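Local coordinates for concanavalin B (Canavalia ensiformis, PDB 6CAF), which may act as a carbohydrate-binding seed protein, built on the chitinase-like fold of glycosyl hydrolase family 18, at residues A[219-224]-A[263-268]; A[267-272]-A[302-307]; A[69-74]-A[120-125]. One frame throughout, in Å; residues are numbered along the deposited sequence. Where two conformers were deposited one is given.

Contact 1 (A[219-224]-A[263-268]); sequences CQYSTG and YIPPSA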
loop_
_atom_site.group_PDB
_atom_site.type_symbol
_atom_site.label_atom_id
_atom_site.label_comp_id
_atom_site.label_asym_id
_atom_site.label_seq_id
_atom_site.Cartn_x
_atom_site.Cartn_y
_atom_site.Cartn_z
ATOM N N CYS A 219 -3.708 -19.227 1.502
ATOM C CA CYS A 219 -3.433 -18.359 2.632
ATOM C C CYS A 219 -4.527 -17.363 2.953
ATOM O O CYS A 219 -4.341 -16.522 3.827
ATOM C CB CYS A 219 -2.101 -17.605 2.452
ATOM S SG CYS A 219 -1.621 -16.971 0.824
ATOM N N GLN A 220 -5.663 -17.447 2.282
ATOM C CA GLN A 220 -6.717 -16.485 2.505
ATOM C C GLN A 220 -7.835 -17.057 3.372
ATOM O O GLN A 220 -7.948 -18.269 3.591
ATOM C CB GLN A 220 -7.272 -15.979 1.176
ATOM C CG GLN A 220 -8.157 -17.006 0.467
ATOM C CD GLN A 220 -8.330 -16.686 -1.005
ATOM O OE1 GLN A 220 -7.772 -15.712 -1.522
ATOM N NE2 GLN A 220 -9.062 -17.539 -1.698
ATOM N N TYR A 221 -8.655 -16.155 3.895
ATOM C CA TYR A 221 -9.858 -16.549 4.599
ATOM C C TYR A 221 -10.861 -17.216 3.681
ATOM O O TYR A 221 -10.995 -16.821 2.516
ATOM C CB TYR A 221 -10.515 -15.286 5.129
ATOM C CG TYR A 221 -11.859 -15.474 5.814
ATOM C CD1 TYR A 221 -11.953 -15.887 7.144
ATOM C CD2 TYR A 221 -13.031 -15.239 5.136
ATOM C CE1 TYR A 221 -13.177 -16.051 7.770
ATOM C CE2 TYR A 221 -14.264 -15.393 5.757
ATOM C CZ TYR A 221 -14.333 -15.821 7.068
ATOM O OH TYR A 221 -15.552 -16.003 7.669
ATOM N N SER A 222 -11.633 -18.148 4.232
ATOM C CA SER A 222 -12.900 -18.550 3.604
ATOM C C SER A 222 -13.896 -18.802 4.701
ATOM O O SER A 222 -13.525 -18.974 5.853
ATOM C CB SER A 222 -12.737 -19.767 2.687
ATOM O OG SER A 222 -12.340 -20.914 3.404
ATOM N N THR A 223 -15.178 -18.766 4.344
ATOM C CA THR A 223 -16.233 -18.846 5.353
ATOM C C THR A 223 -16.011 -20.035 6.265
ATOM O O THR A 223 -15.853 -21.150 5.791
ATOM C CB THR A 223 -17.620 -18.952 4.703
ATOM O OG1 THR A 223 -17.769 -17.898 3.749
ATOM C CG2 THR A 223 -18.706 -18.832 5.758
ATOM N N GLY A 224 -15.968 -19.782 7.574
ATOM C CA GLY A 224 -15.792 -20.839 8.573
ATOM C C GLY A 224 -14.397 -21.435 8.683
ATOM O O GLY A 224 -14.199 -22.433 9.396
ATOM N N TYR A 263 -12.323 -12.430 0.416
ATOM C CA TYR A 263 -13.130 -11.434 1.091
ATOM C C TYR A 263 -13.541 -11.892 2.479
ATOM O O TYR A 263 -14.017 -13.022 2.671
ATOM C CB TYR A 263 -14.384 -11.102 0.251
ATOM C CG TYR A 263 -15.333 -10.126 0.915
ATOM C CD1 TYR A 263 -15.046 -8.783 0.966
ATOM C CD2 TYR A 263 -16.476 -10.564 1.561
ATOM C CE1 TYR A 263 -15.889 -7.898 1.584
ATOM C CE2 TYR A 263 -17.315 -9.686 2.196
ATOM C CZ TYR A 263 -17.016 -8.342 2.191
ATOM O OH TYR A 263 -17.852 -7.451 2.832
ATOM N N ILE A 264 -13.387 -10.990 3.445
ATOM C CA ILE A 264 -13.744 -11.267 4.816
ATOM C C ILE A 264 -14.828 -10.277 5.239
ATOM O O ILE A 264 -14.598 -9.085 5.330
ATOM C CB ILE A 264 -12.540 -11.124 5.799
ATOM C CG1 ILE A 264 -11.288 -11.816 5.273
ATOM C CG2 ILE A 264 -12.959 -11.662 7.153
ATOM C CD1 ILE A 264 -10.123 -11.810 6.206
ATOM N N PRO A 265 -16.032 -10.759 5.492
ATOM C CA PRO A 265 -17.025 -9.818 5.972
ATOM C C PRO A 265 -16.567 -9.088 7.211
ATOM O O PRO A 265 -15.902 -9.690 8.065
ATOM C CB PRO A 265 -18.229 -10.711 6.275
ATOM C CG PRO A 265 -18.066 -11.904 5.386
ATOM C CD PRO A 265 -16.576 -12.117 5.341
ATOM N N PRO A 266 -16.900 -7.781 7.315
ATOM C CA PRO A 266 -16.397 -7.041 8.469
ATOM C C PRO A 266 -16.669 -7.693 9.821
ATOM O O PRO A 266 -15.778 -7.700 10.690
ATOM C CB PRO A 266 -17.092 -5.688 8.346
ATOM C CG PRO A 266 -17.214 -5.506 6.863
ATOM C CD PRO A 266 -17.499 -6.885 6.305
ATOM N N SER A 267 -17.871 -8.243 10.024
ATOM C CA SER A 267 -18.139 -8.848 11.336
ATOM C C SER A 267 -17.226 -10.066 11.582
ATOM O O SER A 267 -16.809 -10.348 12.724
ATOM C CB SER A 267 -19.596 -9.260 11.440
ATOM O OG SER A 267 -19.882 -10.320 10.544
ATOM N N ALA A 268 -16.916 -10.796 10.510
ATOM C CA ALA A 268 -16.010 -11.948 10.630
ATOM C C ALA A 268 -14.577 -11.490 10.871
ATOM O O ALA A 268 -13.827 -12.113 11.624
ATOM C CB ALA A 268 -16.062 -12.807 9.394
#
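Tyr263 meets Tyr221 through its backbone rather than its ring: its carbonyl O lies at the edge of the Tyr221 ring, near the ring plane and 3.5 Å from Tyr221 CD2. Ile264 follows with the broadest apolar contact. Its CG2 stands 4.0 Å from the centroid of the Tyr221 ring and 7° off the ring normal, a CH-pi contact centred over one face, while Ile264 CG1 reaches Tyr221 CB at 3.6 Å. Both branches can serve one partner because CG1 sits beside the backbone N and CG2 anti to it (chi1 -46°). Pro265, the N-cap residue of helix 266-273, crosses the tyrosine at about a right angle and brings CD to 4.0 Å from Tyr221 CE2. One turn on, the methyl CB of Ala268 packs 3.7 Å from Tyr221 OH. That hydroxyl is not left to apolar company, since it probably hydrogen-bonds to Gln272 OE1 further along the same helix, a partner modelled in two conformers. Tyr221 thus ties the loop after strand 208-212 to the start of helix 266-273, an outer-layer loop-to-helix contact of the TIM barrel of family 18.

Contact 2 (A[267-272]-A[302-307]); sequences SALIGQ and TNIIRY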
loop_
_atom_site.group_PDB
_atom_site.type_symbol
_atom_site.label_atom_id
_atom_site.label_comp_id
_atom_site.label_asym_id
_atom_site.label_seq_id
_atom_site.Cartn_x
_atom_site.Cartn_y
_atom_site.Cartn_z
ATOM N N SER A 267 -17.871 -8.243 10.024
ATOM C CA SER A 267 -18.139 -8.848 11.336
ATOM C C SER A 267 -17.226 -10.066 11.582
ATOM O O SER A 267 -16.809 -10.348 12.724
ATOM C CB SER A 267 -19.596 -9.260 11.440
ATOM O OG SER A 267 -19.882 -10.320 10.544
ATOM N N ALA A 268 -16.916 -10.796 10.510
ATOM C CA ALA A 268 -16.010 -11.948 10.630
ATOM C C ALA A 268 -14.577 -11.490 10.871
ATOM O O ALA A 268 -13.827 -12.113 11.624
ATOM C CB ALA A 268 -16.062 -12.807 9.394
ATOM N N LEU A 269 -14.183 -10.404 10.228
ATOM C CA LEU A 269 -12.826 -9.899 10.444
ATOM C C LEU A 269 -12.644 -9.556 11.923
ATOM O O LEU A 269 -11.667 -9.969 12.581
ATOM C CB LEU A 269 -12.571 -8.679 9.562
ATOM C CG LEU A 269 -11.185 -8.057 9.721
ATOM C CD1 LEU A 269 -10.104 -9.030 9.320
ATOM C CD2 LEU A 269 -11.053 -6.770 8.926
ATOM N N ILE A 270 -13.599 -8.821 12.473
ATOM C CA ILE A 270 -13.502 -8.358 13.847
ATOM C C ILE A 270 -13.650 -9.478 14.862
ATOM O O ILE A 270 -12.926 -9.550 15.846
ATOM C CB ILE A 270 -14.568 -7.302 14.113
ATOM C CG1 ILE A 270 -14.246 -6.055 13.304
ATOM C CG2 ILE A 270 -14.719 -7.004 15.606
ATOM C CD1 ILE A 270 -12.994 -5.340 13.753
ATOM N N GLY A 271 -14.573 -10.379 14.600
ATOM C CA GLY A 271 -14.891 -11.405 15.578
ATOM C C GLY A 271 -14.160 -12.727 15.425
ATOM O O GLY A 271 -13.866 -13.402 16.416
ATOM N N GLN A 272 -13.908 -13.121 14.188
ATOM C CA GLN A 272 -13.380 -14.450 13.856
ATOM C C GLN A 272 -11.907 -14.454 13.513
ATOM O O GLN A 272 -11.289 -15.498 13.598
ATOM C CB GLN A 272 -14.097 -15.071 12.637
ATOM C CG GLN A 272 -15.585 -15.329 12.774
ATOM C CD GLN A 272 -16.202 -15.901 11.498
ATOM O OE1 GLN A 272 -15.533 -16.564 10.677
ATOM N NE2 GLN A 272 -17.483 -15.632 11.314
ATOM N N THR A 302 -16.212 1.853 7.066
ATOM C CA THR A 302 -17.145 2.475 7.973
ATOM C C THR A 302 -17.609 1.495 9.045
ATOM O O THR A 302 -17.709 1.828 10.239
ATOM C CB THR A 302 -18.308 3.053 7.166
ATOM O OG1 THR A 302 -17.795 4.165 6.421
ATOM C CG2 THR A 302 -19.402 3.537 8.068
ATOM N N ASN A 303 -17.908 0.272 8.626
ATOM C CA ASN A 303 -18.359 -0.745 9.562
ATOM C C ASN A 303 -17.346 -1.258 10.522
ATOM O O ASN A 303 -17.537 -1.445 11.701
ATOM C CB ASN A 303 -19.013 -1.879 8.820
ATOM C CG ASN A 303 -20.387 -1.505 8.347
ATOM O OD1 ASN A 303 -21.168 -0.936 9.098
ATOM N ND2 ASN A 303 -20.685 -1.805 7.123
ATOM N N ILE A 304 -16.128 -1.315 9.975
ATOM C CA ILE A 304 -14.973 -1.700 10.799
ATOM C C ILE A 304 -14.777 -0.687 11.929
ATOM O O ILE A 304 -14.609 -1.023 13.095
ATOM C CB ILE A 304 -13.648 -1.799 10.019
ATOM C CG1 ILE A 304 -13.636 -3.005 9.102
ATOM C CG2 ILE A 304 -12.433 -1.882 10.933
ATOM C CD1 ILE A 304 -13.846 -4.319 9.791
ATOM N N ILE A 305 -14.762 0.585 11.561
ATOM C CA ILE A 305 -14.571 1.633 12.527
ATOM C C ILE A 305 -15.671 1.619 13.585
ATOM O O ILE A 305 -15.404 1.805 14.761
ATOM C CB ILE A 305 -14.497 2.968 11.800
ATOM C CG1 ILE A 305 -13.188 3.010 11.045
ATOM C CG2 ILE A 305 -14.602 4.131 12.772
ATOM C CD1 ILE A 305 -13.190 4.082 10.015
ATOM N N ARG A 306 -16.901 1.355 13.176
ATOM C CA ARG A 306 -17.997 1.287 14.137
ATOM C C ARG A 306 -17.780 0.207 15.191
ATOM O O ARG A 306 -18.040 0.401 16.376
ATOM C CB ARG A 306 -19.321 1.104 13.386
ATOM C CG ARG A 306 -20.494 0.957 14.328
ATOM C CD ARG A 306 -21.817 1.300 13.683
ATOM N NE ARG A 306 -22.884 0.642 14.427
ATOM C CZ ARG A 306 -23.660 -0.313 13.932
ATOM N NH1 ARG A 306 -24.561 -0.865 14.720
ATOM N NH2 ARG A 306 -23.533 -0.714 12.669
ATOM N N TYR A 307 -17.294 -0.930 14.768
ATOM C CA TYR A 307 -17.128 -2.006 15.719
ATOM C C TYR A 307 -15.873 -1.890 16.554
ATOM O O TYR A 307 -15.903 -1.558 17.741
ATOM C CB TYR A 307 -17.328 -3.334 15.003
ATOM C CG TYR A 307 -18.795 -3.380 14.688
ATOM C CD1 TYR A 307 -19.725 -3.433 15.721
ATOM C CD2 TYR A 307 -19.258 -3.127 13.416
ATOM C CE1 TYR A 307 -21.077 -3.361 15.470
ATOM C CE2 TYR A 307 -20.604 -3.031 13.157
ATOM C CZ TYR A 307 -21.510 -3.164 14.187
ATOM O OH TYR A 307 -22.858 -3.100 13.939
#
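Leu269 is the first residue of 267-272 to touch the neighbouring helix, placing CD2 3.8 Å from Ile304 CD1. Its CB already points toward the other helix, and a chi1 of 179° sets CG anti to the backbone N, from where CD2 meets the methyl; the two side chains cross at about a right angle. Leu269 is buried and also packs on Ile264 and Tyr300, so this methyl contact belongs to a larger apolar cluster.

Ile270 makes the second and more extensive approach. Its CG1 lies 3.9 Å from the same Ile304 CD1, and its own CD1 comes to 4.2 Å from that methyl, the chains meeting obliquely. A looser contact joins Ile270 CG1 to Tyr307 CB at 4.4 Å; the phenol ring of Tyr307 leads away from the interface. The backbone register agrees with this pairing, Ile270 CA and Ile304 CA being the nearest at 7.5 Å.

Ile304 CD1 is therefore the shared point, touched by consecutive residues of the facing helix. The bond from CA to CB of Ile304 does not aim at that helix; its chi2 of -58° turns the terminal methyl across. On the inner side Ile304 packs on Ile32 of strand 31-36, linking the helix pair to the sheet beneath. The short axes approach to 10.1 Å and run broadly parallel, crossing at -32°, and the contact is wholly apolar. Two neighbouring helices packed alongside each other, one of them resting on a strand of the inner parallel sheet, are characteristic of the outer helical layer of a TIM barrel.

Contact 3 (A[69-74]-A[120-125]); sequences RKPELE and ADYAKD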
loop_
_atom_site.group_PDB
_atom_site.type_symbol
_atom_site.label_atom_id
_atom_site.label_comp_id
_atom_site.label_asym_id
_atom_site.label_seq_id
_atom_site.Cartn_x
_atom_site.Cartn_y
_atom_site.Cartn_z
ATOM N N ARG A 69 13.527 7.507 -18.388
ATOM C CA ARG A 69 14.340 8.420 -17.614
ATOM C C ARG A 69 13.484 9.214 -16.616
ATOM O O ARG A 69 13.922 9.536 -15.502
ATOM C CB ARG A 69 15.101 9.346 -18.585
ATOM C CG ARG A 69 15.981 10.409 -17.965
ATOM C CD ARG A 69 17.362 9.857 -17.750
ATOM N NE ARG A 69 18.296 10.835 -17.218
ATOM C CZ ARG A 69 19.221 10.529 -16.325
ATOM N NH1 ARG A 69 19.311 9.274 -15.869
ATOM N NH2 ARG A 69 20.029 11.459 -15.877
ATOM N N LYS A 70 12.257 9.515 -17.015
ATOM C CA LYS A 70 11.354 10.325 -16.206
ATOM C C LYS A 70 9.977 9.712 -16.226
ATOM O O LYS A 70 9.129 10.090 -17.036
ATOM C CB LYS A 70 11.263 11.753 -16.722
ATOM C CG LYS A 70 10.649 12.693 -15.702
ATOM C CD LYS A 70 10.624 14.145 -16.167
ATOM C CE LYS A 70 10.037 15.043 -15.089
ATOM N NZ LYS A 70 10.155 16.498 -15.414
ATOM N N PRO A 71 9.738 8.734 -15.347
ATOM C CA PRO A 71 8.447 8.070 -15.370
ATOM C C PRO A 71 7.276 9.039 -15.265
ATOM O O PRO A 71 7.326 10.017 -14.523
ATOM C CB PRO A 71 8.516 7.139 -14.158
ATOM C CG PRO A 71 9.967 6.804 -14.053
ATOM C CD PRO A 71 10.679 8.074 -14.438
ATOM N N GLU A 72 6.244 8.755 -16.033
ATOM C CA GLU A 72 5.046 9.562 -16.022
ATOM C C GLU A 72 3.908 8.861 -15.316
ATOM O O GLU A 72 3.729 7.646 -15.439
ATOM C CB GLU A 72 4.641 9.913 -17.437
ATOM C CG GLU A 72 3.435 10.833 -17.483
ATOM C CD GLU A 72 3.697 12.242 -16.908
ATOM O OE1 GLU A 72 3.713 12.497 -15.654
ATOM O OE2 GLU A 72 3.866 13.135 -17.755
ATOM N N LEU A 73 3.146 9.631 -14.550
ATOM C CA LEU A 73 2.038 9.083 -13.817
ATOM C C LEU A 73 0.759 9.155 -14.644
ATOM O O LEU A 73 0.404 10.200 -15.188
ATOM C CB LEU A 73 1.886 9.841 -12.494
ATOM C CG LEU A 73 0.830 9.266 -11.540
ATOM C CD1 LEU A 73 1.245 7.899 -11.034
ATOM C CD2 LEU A 73 0.637 10.220 -10.403
ATOM N N GLU A 74 0.067 8.031 -14.718
ATOM C CA GLU A 74 -1.234 7.959 -15.358
ATOM C C GLU A 74 -2.169 7.227 -14.406
ATOM O O GLU A 74 -1.952 6.070 -14.077
ATOM C CB GLU A 74 -1.143 7.161 -16.659
ATOM C CG GLU A 74 -0.415 7.860 -17.787
ATOM C CD GLU A 74 -1.333 8.615 -18.735
ATOM O OE1 GLU A 74 -2.528 8.794 -18.452
ATOM O OE2 GLU A 74 -0.825 9.030 -19.773
ATOM N N ALA A 120 20.992 -2.303 -10.918
ATOM C CA ALA A 120 21.439 -1.603 -9.743
ATOM C C ALA A 120 21.553 -0.092 -10.022
ATOM O O ALA A 120 21.256 0.748 -9.166
ATOM C CB ALA A 120 22.772 -2.170 -9.270
ATOM N N ASP A 121 21.981 0.258 -11.226
ATOM C CA ASP A 121 22.159 1.657 -11.571
ATOM C C ASP A 121 20.818 2.363 -11.728
ATOM O O ASP A 121 20.635 3.488 -11.224
ATOM C CB ASP A 121 22.996 1.825 -12.829
ATOM C CG ASP A 121 24.421 1.367 -12.648
ATOM O OD1 ASP A 121 24.887 1.138 -11.507
ATOM O OD2 ASP A 121 25.105 1.256 -13.684
ATOM N N TYR A 122 19.882 1.721 -12.422
ATOM C CA TYR A 122 18.585 2.347 -12.582
ATOM C C TYR A 122 17.861 2.456 -11.246
ATOM O O TYR A 122 17.095 3.387 -11.014
ATOM C CB TYR A 122 17.716 1.622 -13.589
ATOM C CG TYR A 122 16.417 2.338 -13.897
ATOM C CD1 TYR A 122 16.389 3.463 -14.686
ATOM C CD2 TYR A 122 15.215 1.880 -13.367
ATOM C CE1 TYR A 122 15.202 4.116 -14.964
ATOM C CE2 TYR A 122 14.027 2.529 -13.634
ATOM C CZ TYR A 122 14.032 3.636 -14.441
ATOM O OH TYR A 122 12.819 4.220 -14.746
ATOM N N ALA A 123 18.081 1.485 -10.369
ATOM C CA ALA A 123 17.469 1.576 -9.051
ATOM C C ALA A 123 17.874 2.862 -8.354
ATOM O O ALA A 123 17.053 3.473 -7.670
ATOM C CB ALA A 123 17.847 0.359 -8.214
ATOM N N LYS A 124 19.143 3.266 -8.487
ATOM C CA LYS A 124 19.554 4.553 -7.932
ATOM C C LYS A 124 18.904 5.726 -8.666
ATOM O O LYS A 124 18.370 6.654 -8.036
ATOM C CB LYS A 124 21.078 4.668 -7.933
ATOM C CG LYS A 124 21.627 6.004 -7.482
ATOM C CD LYS A 124 21.149 6.375 -6.094
ATOM C CE LYS A 124 21.862 7.621 -5.605
ATOM N NZ LYS A 124 21.280 8.107 -4.327
ATOM N N ASP A 125 18.894 5.684 -9.989
ATOM C CA ASP A 125 18.269 6.745 -10.775
ATOM C C ASP A 125 16.789 6.898 -10.349
ATOM O O ASP A 125 16.278 8.011 -10.175
ATOM C CB ASP A 125 18.272 6.415 -12.278
ATOM C CG ASP A 125 19.610 6.441 -12.950
ATOM O OD1 ASP A 125 20.571 6.969 -12.402
ATOM O OD2 ASP A 125 19.643 5.947 -14.104
HETATM O O HOH W 1 17.640 6.854 -15.755
#
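Arg69 extends CG anti to its backbone nitrogen and then bends at chi2 (89°), which swings the guanidinium back toward helix 120-135 although CB points away from it. Asp125 answers with a chi1 of -70° that sets its carboxylate facing the loop. The result is a long salt bridge, Arg69 NH1 to Asp125 OD2 at 3.8 Å, with OD2 at the guanidinium edge and the two planes 87° apart. A water fills the bridging role: it accepts from Arg69 NH1 at 2.9 Å and donates to Asp125 OD2 at 2.7 Å, also lying in the guanidinium plane. The pair is thus joined mainly through solvent.

In this TIM barrel of family 18, the contact joins the loop following strand 55-64 to an outer-layer helix. Deeper in, Pro71 and Tyr122 come from opposite directions, with Pro71 CG 3.9 Å from Tyr122 OH. That phenol oxygen is engaged by backbone groups of the preceding loop, hydrogen-bonding to Ile68 O and Gly65 N, so the hydroxyl of the buried tyrosine bonds to backbone of the loop while Pro71 packs beside it. Phe64 of strand 55-64 packs against both Pro71 and Tyr122.

Contacts 1 and 2 form one continuous patch: their centres are 11 Å apart, they share Ser267 and Ala268, and both use helix 266-273. The junction is direct, with Ile264 CG2 3.5 Å from Leu269 N and Pro266 CB 3.8 Å from Ile304 CD1. The helix is thereby held by a loop through one set of side chains and by helix 300-308 through another. Contact 3 lies on the opposite side of the chain's centre, 38 Å from contact 1 and 40 Å from contact 2 between centres, and touches neither. The centres of all three lie about 19 to 21 Å from the centre of the chain, in the periphery of the barrel.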